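Local coordinates for sporozoite-specific SAG protein (Toxoplasma gondii, PDB 2WNK) that is a SAG2-related surface antigen of the sporozoite stage, probably displayed on the parasite surface and possibly involved in host-cell attachment, at residues Val186-His191 / Gln213-Cys218. Residues are numbered along the deposited sequence; the frame is centred on the assembly and turned at random.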
loop_
_atom_site.group_PDB
_atom_site.type_symbol
_atom_site.label_atom_id
_atom_site.label_comp_id
_atom_site.label_asym_id
_atom_site.label_seq_id
_atom_site.Cartn_x
_atom_site.Cartn_y
_atom_site.Cartn_z
ATOM N N VAL A 186 -12.473 24.364 4.177
ATOM C CA VAL A 186 -13.641 24.795 4.898
ATOM C C VAL A 186 -14.162 26.120 4.411
ATOM O O VAL A 186 -15.274 26.505 4.777
ATOM C CB VAL A 186 -13.450 24.859 6.430
ATOM C CG1 VAL A 186 -13.208 23.454 7.029
ATOM C CG2 VAL A 186 -12.372 25.838 6.825
ATOM N N SER A 187 -13.390 26.824 3.580
ATOM C CA SER A 187 -13.991 27.928 2.850
ATOM C C SER A 187 -15.031 27.488 1.832
ATOM O O SER A 187 -15.901 28.283 1.452
ATOM C CB SER A 187 -12.944 28.820 2.146
ATOM O OG SER A 187 -12.500 28.157 0.971
ATOM N N LEU A 188 -14.916 26.284 1.276
ATOM C CA LEU A 188 -15.961 25.859 0.351
ATOM C C LEU A 188 -17.053 25.031 1.042
ATOM O O LEU A 188 -18.257 25.131 0.713
ATOM C CB LEU A 188 -15.318 25.015 -0.723
ATOM C CG LEU A 188 -14.126 25.665 -1.448
ATOM C CD1 LEU A 188 -13.680 24.693 -2.517
ATOM C CD2 LEU A 188 -14.635 26.863 -2.148
ATOM N N VAL A 189 -16.636 24.223 2.016
ATOM C CA VAL A 189 -17.574 23.373 2.744
ATOM C C VAL A 189 -17.218 23.430 4.195
ATOM O O VAL A 189 -16.369 22.702 4.678
ATOM C CB VAL A 189 -17.583 21.917 2.235
ATOM C CG1 VAL A 189 -18.713 21.110 2.917
ATOM C CG2 VAL A 189 -17.785 21.824 0.698
ATOM N N PRO A 190 -17.830 24.385 4.909
ATOM C CA PRO A 190 -17.623 24.606 6.346
ATOM C C PRO A 190 -17.759 23.283 7.081
ATOM O O PRO A 190 -18.655 22.493 6.758
ATOM C CB PRO A 190 -18.727 25.558 6.671
ATOM C CG PRO A 190 -18.732 26.453 5.420
ATOM C CD PRO A 190 -18.662 25.426 4.305
ATOM N N HIS A 191 -16.794 23.005 7.949
ATOM C CA HIS A 191 -16.834 21.863 8.894
ATOM C C HIS A 191 -16.425 20.541 8.246
ATOM O O HIS A 191 -16.360 19.496 8.908
ATOM C CB HIS A 191 -18.201 21.705 9.623
ATOM C CG HIS A 191 -18.880 22.986 10.006
ATOM N ND1 HIS A 191 -18.335 23.894 10.886
ATOM C CD2 HIS A 191 -20.083 23.496 9.639
ATOM C CE1 HIS A 191 -19.180 24.895 11.059
ATOM N NE2 HIS A 191 -20.244 24.680 10.300
ATOM N N GLN A 213 -24.557 26.384 -1.226
ATOM C CA GLN A 213 -24.540 26.182 -2.689
ATOM C C GLN A 213 -23.702 24.961 -3.022
ATOM O O GLN A 213 -22.802 24.577 -2.232
ATOM C CB GLN A 213 -23.985 27.423 -3.436
ATOM C CG GLN A 213 -24.807 28.716 -3.231
ATOM C CD GLN A 213 -24.350 29.883 -4.164
ATOM O OE1 GLN A 213 -23.250 29.890 -4.722
ATOM N NE2 GLN A 213 -25.205 30.858 -4.319
ATOM N N GLN A 214 -23.997 24.328 -4.148
ATOM C CA GLN A 214 -23.200 23.168 -4.607
ATOM C C GLN A 214 -21.720 23.574 -4.731
ATOM O O GLN A 214 -21.417 24.695 -5.163
ATOM C CB GLN A 214 -23.692 22.612 -5.956
ATOM C CG GLN A 214 -22.858 21.421 -6.438
ATOM C CD GLN A 214 -23.150 21.013 -7.893
ATOM O OE1 GLN A 214 -22.305 21.164 -8.777
ATOM N NE2 GLN A 214 -24.326 20.491 -8.131
ATOM N N GLN A 215 -20.828 22.656 -4.372
ATOM C CA GLN A 215 -19.367 22.900 -4.355
ATOM C C GLN A 215 -18.683 21.775 -5.104
ATOM O O GLN A 215 -19.237 20.675 -5.245
ATOM C CB GLN A 215 -18.815 23.001 -2.898
ATOM C CG GLN A 215 -19.551 24.038 -1.977
ATOM C CD GLN A 215 -19.348 25.525 -2.338
ATOM O OE1 GLN A 215 -20.230 26.383 -2.041
ATOM N NE2 GLN A 215 -18.198 25.858 -2.859
ATOM N N LYS A 216 -17.463 22.055 -5.559
ATOM C CA LYS A 216 -16.610 20.987 -6.116
ATOM C C LYS A 216 -15.268 21.020 -5.390
ATOM O O LYS A 216 -14.727 22.091 -5.089
ATOM C CB LYS A 216 -16.416 21.200 -7.597
ATOM C CG LYS A 216 -17.648 20.843 -8.394
ATOM C CD LYS A 216 -17.283 20.851 -9.856
ATOM C CE LYS A 216 -18.483 20.656 -10.713
ATOM N NZ LYS A 216 -18.120 20.990 -12.156
ATOM N N LEU A 217 -14.777 19.849 -5.013
ATOM C CA LEU A 217 -13.533 19.750 -4.271
ATOM C C LEU A 217 -12.668 18.877 -5.111
ATOM O O LEU A 217 -13.054 17.769 -5.434
ATOM C CB LEU A 217 -13.731 19.007 -2.957
ATOM C CG LEU A 217 -14.303 19.672 -1.703
ATOM C CD1 LEU A 217 -14.692 21.142 -1.716
ATOM C CD2 LEU A 217 -15.158 18.835 -0.798
ATOM N N CYS A 218 -11.498 19.386 -5.466
ATOM C CA CYS A 218 -10.624 18.589 -6.326
ATOM C C CYS A 218 -9.297 18.281 -5.602
ATOM O O CYS A 218 -8.676 19.132 -4.955
ATOM C CB CYS A 218 -10.297 19.391 -7.581
ATOM S SG CYS A 218 -9.438 18.261 -8.715
#
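Leu188 and Gln215 face each other where a short, weakly bonded helical turn packs against the start of a strand, and their side chains run at a slant to one another. Gln215 extends from its CA toward the 186-191 segment. Its chi1 (-53°) puts CG anti to the carbonyl carbon and 3.2 Å from Leu188 O. The bend at chi2 (-69°) carries CD and the amide on over the same carbonyl, with CD 3.3 Å from Leu188 O. The amide group at the end lies against the CB and CD2 side of Leu188.

The other branch of Leu188 turns to Leu217. CD1 sits 3.8 Å from CD1 of Leu217, and the two leucines pass side by side, pointing in opposite directions. The same methyl also rests near the backbone carbonyl of Lys216. Val189 joins the same patch through CG2. With CG1 anti to the backbone N (chi1 -173°), CG2 sits beside that N. It meets Gln215 CB and CG, the latter at 3.9 Å, and Leu217 CD1 at 4.0 Å. Both Val189 and Leu217 are buried.

Val173 of strand 172-174 packs on Leu188 and Leu217, extending the apolar patch. Lys216 leaves its backbone away from the 186-191 segment; its NZ forms a salt bridge with Asp177. Nearby, Cys218 is joined to Cys179 by a disulfide.

The contact is mostly van der Waals packing, with an apolar core of Leu188, Val189 and Leu217. It joins the helical turn to strand 215-222, an inner strand in the disulfide-bonded beta sandwich characteristic of SAG-family SRS domains.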